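Local coordinates for penicillin-binding protein PbpB (Mycobacterium tuberculosis, PDB 6KGU), which makes cross-linked peptidoglycan from lipid intermediates and, through its transpeptidase domain, is a target of beta-lactam antibiotics such as aztreonam, at residues S132-V137 / D200-V205; S222-D227 / T389-T394; Q398-D403 / Q437-V442; P507-G512 / W540-E545. All blocks are in the same frame, centred on the assembly; numbering follows the deposited sequence.

Contact 1: residues S132-V137 / D200-V205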
loop_
_atom_site.group_PDB
_atom_site.type_symbol
_atom_site.label_atom_id
_atom_site.label_comp_id
_atom_site.label_asym_id
_atom_site.label_seq_id
_atom_site.Cartn_x
_atom_site.Cartn_y
_atom_site.Cartn_z
ATOM N N SER A 132 4.788 10.191 -18.293
ATOM C CA SER A 132 3.935 9.969 -17.132
ATOM C C SER A 132 4.612 9.145 -16.035
ATOM O O SER A 132 4.032 9.007 -14.951
ATOM C CB SER A 132 2.633 9.277 -17.568
ATOM O OG SER A 132 2.891 7.933 -17.922
ATOM N N LEU A 133 5.807 8.607 -16.269
ATOM C CA LEU A 133 6.403 7.681 -15.303
ATOM C C LEU A 133 6.547 8.326 -13.922
ATOM O O LEU A 133 7.228 9.347 -13.764
ATOM C CB LEU A 133 7.764 7.200 -15.794
ATOM C CG LEU A 133 8.528 6.265 -14.840
ATOM C CD1 LEU A 133 7.809 4.933 -14.725
ATOM C CD2 LEU A 133 9.972 6.026 -15.313
ATOM N N ALA A 134 5.910 7.720 -12.920
ATOM C CA ALA A 134 5.943 8.233 -11.547
ATOM C C ALA A 134 5.526 9.704 -11.471
ATOM O O ALA A 134 5.932 10.423 -10.558
ATOM C CB ALA A 134 7.331 8.043 -10.916
ATOM N N ALA A 135 4.699 10.168 -12.418
ATOM C CA ALA A 135 4.274 11.564 -12.369
ATOM C C ALA A 135 3.367 11.844 -11.187
ATOM O O ALA A 135 3.272 12.998 -10.760
ATOM C CB ALA A 135 3.554 11.967 -13.660
ATOM N N ASN A 136 2.695 10.820 -10.656
ATOM C CA ASN A 136 1.901 11.010 -9.437
ATOM C C ASN A 136 2.765 11.501 -8.279
ATOM O O ASN A 136 2.287 12.248 -7.410
ATOM C CB ASN A 136 1.209 9.691 -9.060
ATOM C CG ASN A 136 2.164 8.501 -9.080
ATOM O OD1 ASN A 136 2.863 8.249 -10.075
ATOM N ND2 ASN A 136 2.217 7.778 -7.967
ATOM N N VAL A 137 4.023 11.070 -8.248
ATOM C CA VAL A 137 4.986 11.455 -7.218
ATOM C C VAL A 137 5.745 12.716 -7.618
ATOM O O VAL A 137 5.796 13.691 -6.860
ATOM C CB VAL A 137 5.939 10.266 -6.948
ATOM C CG1 VAL A 137 7.194 10.713 -6.212
ATOM C CG2 VAL A 137 5.209 9.148 -6.156
ATOM N N ASP A 200 12.770 0.973 -12.915
ATOM C CA ASP A 200 12.390 -0.268 -13.581
ATOM C C ASP A 200 11.183 -0.900 -12.898
ATOM O O ASP A 200 10.223 -1.309 -13.557
ATOM C CB ASP A 200 13.562 -1.255 -13.593
ATOM C CG ASP A 200 14.796 -0.701 -14.298
ATOM O OD1 ASP A 200 14.646 0.104 -15.251
ATOM O OD2 ASP A 200 15.915 -1.089 -13.903
ATOM N N ILE A 201 11.222 -1.000 -11.575
ATOM C CA ILE A 201 10.072 -1.526 -10.852
ATOM C C ILE A 201 8.864 -0.613 -11.049
ATOM O O ILE A 201 7.766 -1.075 -11.386
ATOM C CB ILE A 201 10.423 -1.728 -9.368
ATOM C CG1 ILE A 201 11.566 -2.750 -9.261
ATOM C CG2 ILE A 201 9.179 -2.148 -8.591
ATOM C CD1 ILE A 201 12.161 -2.943 -7.855
ATOM N N GLN A 202 9.066 0.703 -10.906
ATOM C CA GLN A 202 7.961 1.642 -11.081
ATOM C C GLN A 202 7.325 1.493 -12.453
ATOM O O GLN A 202 6.102 1.449 -12.573
ATOM C CB GLN A 202 8.443 3.084 -10.874
ATOM C CG GLN A 202 7.384 4.147 -11.206
ATOM C CD GLN A 202 6.367 4.306 -10.096
ATOM O OE1 GLN A 202 6.659 3.993 -8.949
ATOM N NE2 GLN A 202 5.169 4.814 -10.426
ATOM N N PHE A 203 8.149 1.410 -13.508
ATOM C CA PHE A 203 7.604 1.333 -14.858
ATOM C C PHE A 203 6.747 0.086 -15.030
ATOM O O PHE A 203 5.649 0.144 -15.602
ATOM C CB PHE A 203 8.737 1.357 -15.898
ATOM C CG PHE A 203 8.242 1.355 -17.320
ATOM C CD1 PHE A 203 7.527 2.437 -17.820
ATOM C CD2 PHE A 203 8.487 0.281 -18.154
ATOM C CE1 PHE A 203 7.066 2.450 -19.126
ATOM C CE2 PHE A 203 8.030 0.286 -19.464
ATOM C CZ PHE A 203 7.317 1.369 -19.953
ATOM N N TYR A 204 7.232 -1.060 -14.540
ATOM C CA TYR A 204 6.460 -2.295 -14.682
ATOM C C TYR A 204 5.175 -2.223 -13.863
ATOM O O TYR A 204 4.089 -2.564 -14.348
ATOM C CB TYR A 204 7.307 -3.497 -14.244
ATOM C CG TYR A 204 6.644 -4.829 -14.504
ATOM C CD1 TYR A 204 6.715 -5.431 -15.757
ATOM C CD2 TYR A 204 5.959 -5.488 -13.501
ATOM C CE1 TYR A 204 6.094 -6.657 -16.009
ATOM C CE2 TYR A 204 5.344 -6.711 -13.731
ATOM C CZ TYR A 204 5.410 -7.287 -14.990
ATOM O OH TYR A 204 4.790 -8.500 -15.203
ATOM N N VAL A 205 5.283 -1.786 -12.608
ATOM C CA VAL A 205 4.098 -1.709 -11.753
ATOM C C VAL A 205 3.085 -0.722 -12.331
ATOM O O VAL A 205 1.887 -1.007 -12.381
ATOM C CB VAL A 205 4.509 -1.345 -10.317
ATOM C CG1 VAL A 205 3.265 -1.026 -9.452
ATOM C CG2 VAL A 205 5.327 -2.508 -9.707
#
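Leu133 makes the apolar part of this contact, laying one methyl against the helix that holds Gln202 and Phe203. Its CD1 sits 3.6 Å from Gln202 CG and equally close to Phe203 CA, so it touches backbone and side chain together. With CG swung away from the backbone N (chi1 177°), the leucine reaches the helix although its first bond does not aim there. The same CD1 lies near the plane of the Phe203 ring, at the edge beside CB. Leu133 and Gln202 run past each other in opposite directions, and Ala134 CB fills in beside the glutamine at 3.9 Å from Gln202 CG.

A type II turn from Ser132 to Ala135, closed by Ala135 N to Ser132 O at 2.9 Å, presents these residues, and Ala134 is the N-cap of the short helix that follows. The contact thus fits a turn and helix start from the N-terminal, dimerisation-domain part against helix 199-216, which leads into strand 220-227 of the transpeptidase sheet.

The polar part is indirect. Gln202, bent at chi2 (79°), carries its amide to the turn, where NE2 approaches Ala134 CA at 3.7 Å. That nitrogen is hydrogen-bonded to Met236 O and Gln206 OE1, and Asn136 ND2 also donates to Met236 O, so two amides from different segments converge on one strand carbonyl. Their planes are 32° apart. Gln206, one helical turn beyond Gln202, accepts from Ala134 N and donates to Ser132 O, gripping the turn through its backbone.

Contact 2: residues S222-D227 / T389-T394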
loop_
_atom_site.group_PDB
_atom_site.type_symbol
_atom_site.label_atom_id
_atom_site.label_comp_id
_atom_site.label_asym_id
_atom_site.label_seq_id
_atom_site.Cartn_x
_atom_site.Cartn_y
_atom_site.Cartn_z
ATOM N N SER A 222 -4.602 1.372 -7.874
ATOM C CA SER A 222 -3.323 1.875 -7.406
ATOM C C SER A 222 -2.584 0.733 -6.726
ATOM O O SER A 222 -3.179 -0.276 -6.348
ATOM C CB SER A 222 -3.503 3.070 -6.469
ATOM O OG SER A 222 -4.318 2.686 -5.396
ATOM N N ALA A 223 -1.268 0.895 -6.606
ATOM C CA ALA A 223 -0.401 -0.148 -6.082
ATOM C C ALA A 223 0.836 0.505 -5.477
ATOM O O ALA A 223 1.321 1.537 -5.962
ATOM C CB ALA A 223 0.014 -1.175 -7.163
ATOM N N VAL A 224 1.343 -0.113 -4.418
ATOM C CA VAL A 224 2.533 0.349 -3.712
ATOM C C VAL A 224 3.432 -0.858 -3.493
ATOM O O VAL A 224 2.952 -1.932 -3.113
ATOM C CB VAL A 224 2.175 1.009 -2.358
ATOM C CG1 VAL A 224 3.450 1.256 -1.506
ATOM C CG2 VAL A 224 1.374 2.324 -2.585
ATOM N N VAL A 225 4.724 -0.693 -3.748
ATOM C CA VAL A 225 5.717 -1.715 -3.453
ATOM C C VAL A 225 6.711 -1.123 -2.464
ATOM O O VAL A 225 7.363 -0.117 -2.761
ATOM C CB VAL A 225 6.443 -2.206 -4.714
ATOM C CG1 VAL A 225 7.496 -3.260 -4.317
ATOM C CG2 VAL A 225 5.436 -2.785 -5.748
ATOM N N LEU A 226 6.845 -1.759 -1.307
ATOM C CA LEU A 226 7.817 -1.347 -0.312
ATOM C C LEU A 226 8.942 -2.362 -0.198
ATOM O O LEU A 226 8.727 -3.570 -0.325
ATOM C CB LEU A 226 7.169 -1.180 1.066
ATOM C CG LEU A 226 6.029 -0.174 1.243
ATOM C CD1 LEU A 226 5.583 -0.157 2.717
ATOM C CD2 LEU A 226 6.453 1.214 0.788
ATOM N N ASP A 227 10.146 -1.862 0.065
ATOM C CA ASP A 227 11.204 -2.740 0.531
ATOM C C ASP A 227 10.831 -3.287 1.903
ATOM O O ASP A 227 10.513 -2.522 2.819
ATOM C CB ASP A 227 12.545 -2.003 0.608
ATOM C CG ASP A 227 13.632 -2.878 1.201
ATOM O OD1 ASP A 227 14.208 -3.680 0.461
ATOM O OD2 ASP A 227 13.863 -2.808 2.426
ATOM N N THR A 389 -5.133 4.756 4.048
ATOM C CA THR A 389 -4.583 4.862 2.712
ATOM C C THR A 389 -3.949 3.545 2.278
ATOM O O THR A 389 -3.657 2.658 3.087
ATOM C CB THR A 389 -3.553 5.985 2.648
ATOM O OG1 THR A 389 -2.441 5.640 3.469
ATOM C CG2 THR A 389 -4.168 7.294 3.164
ATOM N N LEU A 390 -3.744 3.427 0.965
ATOM C CA LEU A 390 -2.985 2.306 0.424
ATOM C C LEU A 390 -1.603 2.212 1.059
ATOM O O LEU A 390 -1.115 1.110 1.347
ATOM C CB LEU A 390 -2.862 2.444 -1.102
ATOM C CG LEU A 390 -2.282 1.200 -1.791
ATOM C CD1 LEU A 390 -3.064 -0.026 -1.370
ATOM C CD2 LEU A 390 -2.294 1.337 -3.332
ATOM N N LEU A 391 -0.945 3.358 1.270
ATOM C CA LEU A 391 0.396 3.325 1.854
ATOM C C LEU A 391 0.361 2.810 3.291
ATOM O O LEU A 391 1.214 2.007 3.693
ATOM C CB LEU A 391 1.035 4.720 1.796
ATOM C CG LEU A 391 2.442 4.807 2.382
ATOM C CD1 LEU A 391 3.426 3.908 1.618
ATOM C CD2 LEU A 391 2.927 6.265 2.391
ATOM N N GLN A 392 -0.598 3.300 4.092
ATOM C CA GLN A 392 -0.780 2.784 5.447
ATOM C C GLN A 392 -1.045 1.278 5.438
ATOM O O GLN A 392 -0.477 0.529 6.238
ATOM C CB GLN A 392 -1.950 3.502 6.124
ATOM C CG GLN A 392 -1.637 4.923 6.565
ATOM C CD GLN A 392 -2.841 5.603 7.162
ATOM O OE1 GLN A 392 -3.964 5.383 6.707
ATOM N NE2 GLN A 392 -2.620 6.446 8.180
ATOM N N MET A 393 -1.961 0.831 4.575
ATOM C CA MET A 393 -2.266 -0.595 4.477
ATOM C C MET A 393 -1.008 -1.392 4.181
ATOM O O MET A 393 -0.689 -2.364 4.878
ATOM C CB MET A 393 -3.319 -0.820 3.383
ATOM C CG MET A 393 -3.766 -2.265 3.204
ATOM S SD MET A 393 -4.816 -2.454 1.733
ATOM C CE MET A 393 -3.616 -3.039 0.532
ATOM N N THR A 394 -0.268 -0.976 3.151
ATOM C CA THR A 394 0.981 -1.640 2.803
ATOM C C THR A 394 1.992 -1.563 3.944
ATOM O O THR A 394 2.758 -2.505 4.170
ATOM C CB THR A 394 1.541 -1.017 1.523
ATOM O OG1 THR A 394 0.507 -1.001 0.529
ATOM C CG2 THR A 394 2.700 -1.816 0.994
#
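Leu390 and Val224 slide past each other in opposite directions where the first turn of helix 390-401 packs on strand 220-227 of the antiparallel transpeptidase sheet, the alpha/beta core shared with the beta-lactamase clan. The axes of strand 222-227 and helix residues 390-394 pass 8.6 Å apart at 40°. Alternate residues of the strand, Ser222, Val224 and Leu226, point to the helix.

Leu390 CD2 lies 3.9 Å from Val224 CG2 and reaches on over the strand backbone to 3.5 Å from Ala223 N. Val224 turns its two methyls to different partners: CG2 goes to Leu390, while CG1, opposite the backbone N (chi1 170°), slants across Leu391 and Thr394. Leu226 meets Leu391 at nearly a right angle, CD2 to CD1, and runs aslant the threonine, with CG 3.7 Å from Thr394 CG2.

The start of the helix is closed by a capping box, in which Gln392 N donates to Thr389 OG1 and Thr389 N to Gln392 OE1. Thr394 keeps its methyl for Leu226 by turning its hydroxyl back along the helix, where OG1 donates to Leu390 O at 2.8 Å; Thr394 N reaches that same oxygen from the opposite face of its carbonyl plane.

Contact 3: residues Q398-D403 / Q437-V442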
loop_
_atom_site.group_PDB
_atom_site.type_symbol
_atom_site.label_atom_id
_atom_site.label_comp_id
_atom_site.label_asym_id
_atom_site.label_seq_id
_atom_site.Cartn_x
_atom_site.Cartn_y
_atom_site.Cartn_z
ATOM N N GLN A 398 4.299 -4.412 5.972
ATOM C CA GLN A 398 5.744 -4.237 6.102
ATOM C C GLN A 398 6.215 -4.558 7.514
ATOM O O GLN A 398 7.303 -5.128 7.701
ATOM C CB GLN A 398 6.136 -2.808 5.714
ATOM C CG GLN A 398 7.639 -2.560 5.742
ATOM C CD GLN A 398 8.136 -2.233 7.118
ATOM O OE1 GLN A 398 7.379 -1.743 7.964
ATOM N NE2 GLN A 398 9.403 -2.524 7.369
ATOM N N ALA A 399 5.419 -4.188 8.527
ATOM C CA ALA A 399 5.787 -4.488 9.909
ATOM C C ALA A 399 5.955 -5.987 10.108
ATOM O O ALA A 399 6.906 -6.447 10.756
ATOM C CB ALA A 399 4.719 -3.954 10.872
ATOM N N ILE A 400 5.012 -6.761 9.569
ATOM C CA ILE A 400 5.044 -8.209 9.702
ATOM C C ILE A 400 6.154 -8.795 8.841
ATOM O O ILE A 400 6.819 -9.764 9.226
ATOM C CB ILE A 400 3.656 -8.765 9.326
ATOM C CG1 ILE A 400 2.628 -8.377 10.400
ATOM C CG2 ILE A 400 3.709 -10.274 9.076
ATOM C CD1 ILE A 400 2.969 -8.942 11.795
ATOM N N ALA A 401 6.366 -8.218 7.657
ATOM C CA ALA A 401 7.471 -8.649 6.805
ATOM C C ALA A 401 8.820 -8.456 7.505
ATOM O O ALA A 401 9.720 -9.292 7.380
ATOM C CB ALA A 401 7.444 -7.861 5.496
ATOM N N ASN A 402 8.973 -7.360 8.244
ATOM C CA ASN A 402 10.248 -7.025 8.876
ATOM C C ASN A 402 10.323 -7.564 10.301
ATOM O O ASN A 402 10.781 -6.874 11.221
ATOM C CB ASN A 402 10.455 -5.510 8.835
ATOM C CG ASN A 402 11.851 -5.093 9.255
ATOM O OD1 ASN A 402 12.852 -5.722 8.884
ATOM N ND2 ASN A 402 11.924 -4.021 10.041
ATOM N N ASP A 403 9.832 -8.796 10.503
ATOM C CA ASP A 403 9.990 -9.512 11.766
ATOM C C ASP A 403 9.387 -8.731 12.924
ATOM O O ASP A 403 9.907 -8.746 14.040
ATOM C CB ASP A 403 11.464 -9.846 12.038
ATOM C CG ASP A 403 11.880 -11.179 11.398
ATOM O OD1 ASP A 403 10.980 -11.903 10.912
ATOM O OD2 ASP A 403 13.086 -11.501 11.382
ATOM N N GLN A 437 8.976 -13.677 16.419
ATOM C CA GLN A 437 8.343 -14.985 16.395
ATOM C C GLN A 437 6.882 -14.885 15.966
ATOM O O GLN A 437 6.391 -15.730 15.214
ATOM C CB GLN A 437 8.487 -15.653 17.771
ATOM C CG GLN A 437 7.579 -16.860 17.954
ATOM C CD GLN A 437 8.036 -18.060 17.121
ATOM O OE1 GLN A 437 7.249 -18.957 16.843
ATOM N NE2 GLN A 437 9.275 -18.048 16.686
ATOM N N THR A 438 6.180 -13.875 16.485
ATOM C CA THR A 438 4.804 -13.635 16.060
ATOM C C THR A 438 4.749 -13.289 14.578
ATOM O O THR A 438 3.971 -13.885 13.816
ATOM C CB THR A 438 4.185 -12.511 16.892
ATOM O OG1 THR A 438 4.039 -12.934 18.246
ATOM C CG2 THR A 438 2.796 -12.138 16.349
ATOM N N ALA A 439 5.567 -12.332 14.148
ATOM C CA ALA A 439 5.599 -11.935 12.745
ATOM C C ALA A 439 5.830 -13.128 11.823
ATOM O O ALA A 439 5.155 -13.267 10.798
ATOM C CB ALA A 439 6.684 -10.883 12.535
ATOM N N GLN A 440 6.786 -13.996 12.163
ATOM C CA GLN A 440 7.056 -15.167 11.332
ATOM C C GLN A 440 5.854 -16.100 11.284
ATOM O O GLN A 440 5.545 -16.678 10.235
ATOM C CB GLN A 440 8.296 -15.904 11.855
ATOM C CG GLN A 440 9.597 -15.143 11.572
ATOM C CD GLN A 440 10.687 -15.438 12.578
ATOM O OE1 GLN A 440 10.635 -16.441 13.282
ATOM N NE2 GLN A 440 11.676 -14.562 12.656
ATOM N N THR A 441 5.157 -16.244 12.412
ATOM C CA THR A 441 3.976 -17.093 12.466
ATOM C C THR A 441 2.832 -16.521 11.631
ATOM O O THR A 441 2.139 -17.264 10.923
ATOM C CB THR A 441 3.566 -17.280 13.930
ATOM O OG1 THR A 441 4.552 -18.083 14.588
ATOM C CG2 THR A 441 2.207 -17.952 14.057
ATOM N N VAL A 442 2.629 -15.204 11.676
ATOM C CA VAL A 442 1.548 -14.607 10.897
ATOM C C VAL A 442 1.837 -14.718 9.395
ATOM O O VAL A 442 0.942 -15.034 8.604
ATOM C CB VAL A 442 1.323 -13.146 11.331
ATOM C CG1 VAL A 442 0.385 -12.432 10.360
ATOM C CG2 VAL A 442 0.772 -13.083 12.782
#
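Ile400 lays its CG2 methyl over the helix backbone at Ala439, 3.7 Å from Ala439 O, and on toward Val442 CG1 at 4.2 Å, a pair that crosses at about a right angle. CG2 stands opposite the backbone N while CG1 lies beside it, and a further turn at chi2 brings CD1 to 4.1 Å from Ala439 CA. The isoleucine therefore touches the alanine backbone through two branches.

Ala439 answers with its single methyl. CB points at the other segment and nestles where helix 390-401 ends, 3.5 Å from both Ile400 O and Asp403 C. Because this side chain is so small, the backbones come close: the CA atoms of Ile400 and Ala439 are 4.8 Å apart. The junction joins the C-terminal end of helix 390-401 to helix 436-445 within the transpeptidase domain, and helix 272-281 also packs on both Ile400 and Thr438.

Past the helix end, Asp403 takes up a positive phi (59°) and turns its carboxylate toward helix 436-445. The outstretched Gln440 crosses it obliquely and donates from NE2 to Asp403 OD1 at 3.3 Å. The bond is fairly straight, 161° at the hydrogen, and lies in the amide plane of the glutamine, yet it meets the oxygen from above the carboxylate plane, the two groups being turned 64° apart.

Arg443 is the stronger partner of Asp403 OD1, in a salt bridge, and its NH1 also bonds to Ile400 O. One arginine thus ties the carboxylate to the helix terminus, where its positive charge would probably favour an ionised Asp403, leaving the Gln440 amide as a supplementary donor.

Contact 4: residues P507-G512 / W540-E545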
loop_
_atom_site.group_PDB
_atom_site.type_symbol
_atom_site.label_atom_id
_atom_site.label_comp_id
_atom_site.label_asym_id
_atom_site.label_seq_id
_atom_site.Cartn_x
_atom_site.Cartn_y
_atom_site.Cartn_z
ATOM N N PRO A 507 11.375 -12.297 3.459
ATOM C CA PRO A 507 10.662 -11.086 3.024
ATOM C C PRO A 507 11.598 -10.104 2.335
ATOM O O PRO A 507 12.584 -9.642 2.915
ATOM C CB PRO A 507 10.095 -10.518 4.335
ATOM C CG PRO A 507 9.967 -11.730 5.227
ATOM C CD PRO A 507 11.206 -12.535 4.903
ATOM N N ARG A 508 11.285 -9.793 1.082
ATOM C CA ARG A 508 11.995 -8.784 0.309
ATOM C C ARG A 508 11.101 -7.641 -0.149
ATOM O O ARG A 508 11.545 -6.488 -0.184
ATOM C CB ARG A 508 12.647 -9.424 -0.932
ATOM C CG ARG A 508 13.563 -10.618 -0.647
ATOM C CD ARG A 508 13.783 -11.419 -1.947
ATOM N NE ARG A 508 14.651 -12.584 -1.777
ATOM C CZ ARG A 508 15.877 -12.684 -2.276
ATOM N NH1 ARG A 508 16.386 -11.697 -2.999
ATOM N NH2 ARG A 508 16.589 -13.783 -2.076
ATOM N N TYR A 509 9.864 -7.940 -0.531
ATOM C CA TYR A 509 8.962 -6.971 -1.129
ATOM C C TYR A 509 7.601 -7.063 -0.464
ATOM O O TYR A 509 7.107 -8.159 -0.177
ATOM C CB TYR A 509 8.802 -7.198 -2.622
ATOM C CG TYR A 509 10.103 -7.076 -3.376
ATOM C CD1 TYR A 509 10.703 -5.837 -3.567
ATOM C CD2 TYR A 509 10.731 -8.199 -3.884
ATOM C CE1 TYR A 509 11.902 -5.729 -4.254
ATOM C CE2 TYR A 509 11.932 -8.098 -4.579
ATOM C CZ TYR A 509 12.506 -6.864 -4.759
ATOM O OH TYR A 509 13.695 -6.768 -5.452
ATOM N N VAL A 510 7.001 -5.905 -0.224
ATOM C CA VAL A 510 5.648 -5.821 0.299
ATOM C C VAL A 510 4.821 -5.088 -0.744
ATOM O O VAL A 510 5.223 -4.016 -1.213
ATOM C CB VAL A 510 5.618 -5.105 1.662
ATOM C CG1 VAL A 510 4.249 -5.229 2.308
ATOM C CG2 VAL A 510 6.715 -5.665 2.572
ATOM N N ILE A 511 3.694 -5.676 -1.134
ATOM C CA ILE A 511 2.898 -5.172 -2.241
ATOM C C ILE A 511 1.477 -4.928 -1.757
ATOM O O ILE A 511 0.837 -5.849 -1.244
ATOM C CB ILE A 511 2.901 -6.151 -3.426
ATOM C CG1 ILE A 511 4.332 -6.353 -3.938
ATOM C CG2 ILE A 511 1.961 -5.607 -4.537
ATOM C CD1 ILE A 511 4.507 -7.553 -4.834
ATOM N N GLY A 512 0.980 -3.703 -1.941
ATOM C CA GLY A 512 -0.411 -3.371 -1.636
ATOM C C GLY A 512 -1.127 -2.855 -2.870
ATOM O O GLY A 512 -0.571 -2.056 -3.628
ATOM N N TRP A 540 7.131 -11.367 -11.070
ATOM C CA TRP A 540 8.135 -10.667 -11.861
ATOM C C TRP A 540 9.287 -10.174 -10.987
ATOM O O TRP A 540 10.450 -10.181 -11.416
ATOM C CB TRP A 540 7.483 -9.502 -12.612
ATOM C CG TRP A 540 8.443 -8.684 -13.422
ATOM C CD1 TRP A 540 8.945 -8.986 -14.664
ATOM C CD2 TRP A 540 8.991 -7.410 -13.071
ATOM N NE1 TRP A 540 9.777 -7.983 -15.092
ATOM C CE2 TRP A 540 9.830 -7.008 -14.131
ATOM C CE3 TRP A 540 8.868 -6.574 -11.954
ATOM C CZ2 TRP A 540 10.535 -5.816 -14.107
ATOM C CZ3 TRP A 540 9.567 -5.379 -11.940
ATOM C CH2 TRP A 540 10.390 -5.015 -13.003
ATOM N N LEU A 541 8.987 -9.734 -9.761
ATOM C CA LEU A 541 10.061 -9.311 -8.871
ATOM C C LEU A 541 10.962 -10.482 -8.502
ATOM O O LEU A 541 12.174 -10.299 -8.336
ATOM C CB LEU A 541 9.487 -8.663 -7.604
ATOM C CG LEU A 541 8.819 -7.284 -7.764
ATOM C CD1 LEU A 541 8.030 -6.887 -6.516
ATOM C CD2 LEU A 541 9.867 -6.222 -8.090
ATOM N N MET A 542 10.396 -11.685 -8.366
ATOM C CA MET A 542 11.231 -12.836 -8.042
ATOM C C MET A 542 12.121 -13.201 -9.220
ATOM O O MET A 542 13.325 -13.418 -9.057
ATOM C CB MET A 542 10.367 -14.026 -7.624
ATOM C CG MET A 542 9.513 -13.771 -6.392
ATOM S SD MET A 542 10.448 -13.515 -4.886
ATOM C CE MET A 542 10.739 -11.758 -4.835
ATOM N N GLN A 543 11.548 -13.240 -10.425
ATOM C CA GLN A 543 12.315 -13.660 -11.594
ATOM C C GLN A 543 13.440 -12.679 -11.890
ATOM O O GLN A 543 14.586 -13.078 -12.123
ATOM C CB GLN A 543 11.390 -13.817 -12.805
ATOM C CG GLN A 543 10.282 -14.869 -12.568
ATOM C CD GLN A 543 9.210 -14.888 -13.666
ATOM O OE1 GLN A 543 9.265 -14.107 -14.609
ATOM N NE2 GLN A 543 8.243 -15.785 -13.541
ATOM N N ARG A 544 13.134 -11.383 -11.858
ATOM C CA ARG A 544 14.121 -10.405 -12.290
ATOM C C ARG A 544 15.337 -10.372 -11.375
ATOM O O ARG A 544 16.417 -9.965 -11.820
ATOM C CB ARG A 544 13.484 -9.021 -12.380
ATOM C CG ARG A 544 13.411 -8.306 -11.064
ATOM C CD ARG A 544 12.682 -6.969 -11.156
ATOM N NE ARG A 544 13.494 -5.889 -11.705
ATOM C CZ ARG A 544 14.279 -5.091 -10.985
ATOM N NH1 ARG A 544 14.395 -5.257 -9.669
ATOM N NH2 ARG A 544 14.961 -4.131 -11.584
ATOM N N GLU A 545 15.198 -10.796 -10.121
ATOM C CA GLU A 545 16.336 -10.932 -9.224
ATOM C C GLU A 545 16.811 -12.376 -9.086
ATOM O O GLU A 545 17.654 -12.658 -8.231
ATOM C CB GLU A 545 15.997 -10.363 -7.848
ATOM C CG GLU A 545 16.206 -8.863 -7.762
ATOM C CD GLU A 545 16.502 -8.398 -6.358
ATOM O OE1 GLU A 545 15.904 -8.945 -5.399
ATOM O OE2 GLU A 545 17.345 -7.488 -6.211
HETATM O O HOH W 1 13.185 -7.579 -8.117
#
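The Tyr509 ring carries Leu541 on one face and Met542 at its edge. Leu541 CD1 stands 4.1 Å from the ring centroid, 23° off the normal, a CH-pi contact shifted toward the CG side of the ring. Met542, folded at chi2 and chi3, brings its CE methyl into the ring plane, 3.7 Å from Tyr509 CD2. Beyond the ring, Ile511 CD1 meets the same leucine methyl tip to tip at 4.0 Å.

At the polar end, Tyr509 OH lies 3.1 Å from Glu545 OE1, a weak hydrogen bond, with the carboxylate turned 60° from the ring. One water gathers three partners: it lies 2.8 Å from Tyr509 OH, donates to Leu541 O and accepts from Arg544 NH1, thereby joining the phenol to the end of the helix. The Glu545 OE1 atom also faces the edge of the Arg508 guanidinium, forming a long salt bridge to NH1 at 3.7 Å with the planes almost perpendicular.

Arg508 and Tyr509 both face Ala502 on the neighbouring strand in a classic beta bulge, and both first bonds aim at the helix. The arrangement is that of the transpeptidase fold, with the C-terminal helix 531-544 packed roughly antiparallel to strand 509-516 of the central sheet.

How the contacts relate
Along the chain the four contacts come in series, each closing before the next opens. Contacts 2 and 4 meet in the central antiparallel sheet, whose neighbouring strands 220-227 and 509-516 pair through Leu226 N to Val510 O and Val224 N to Gly512 O. Helix 390-401 covers one face and serves contacts 2 and 3, while helices 199-216 and 531-544 lie on the other, where Tyr204 stacks with Trp540 to join contacts 1 and 4. Contacts 1 and 3, with centres 28 Å apart, lie on opposite sides of the chain's centre. The set thus spans the helix-sheet-helix sandwich of the transpeptidase domain, and contact 1 links it to the N-terminal part.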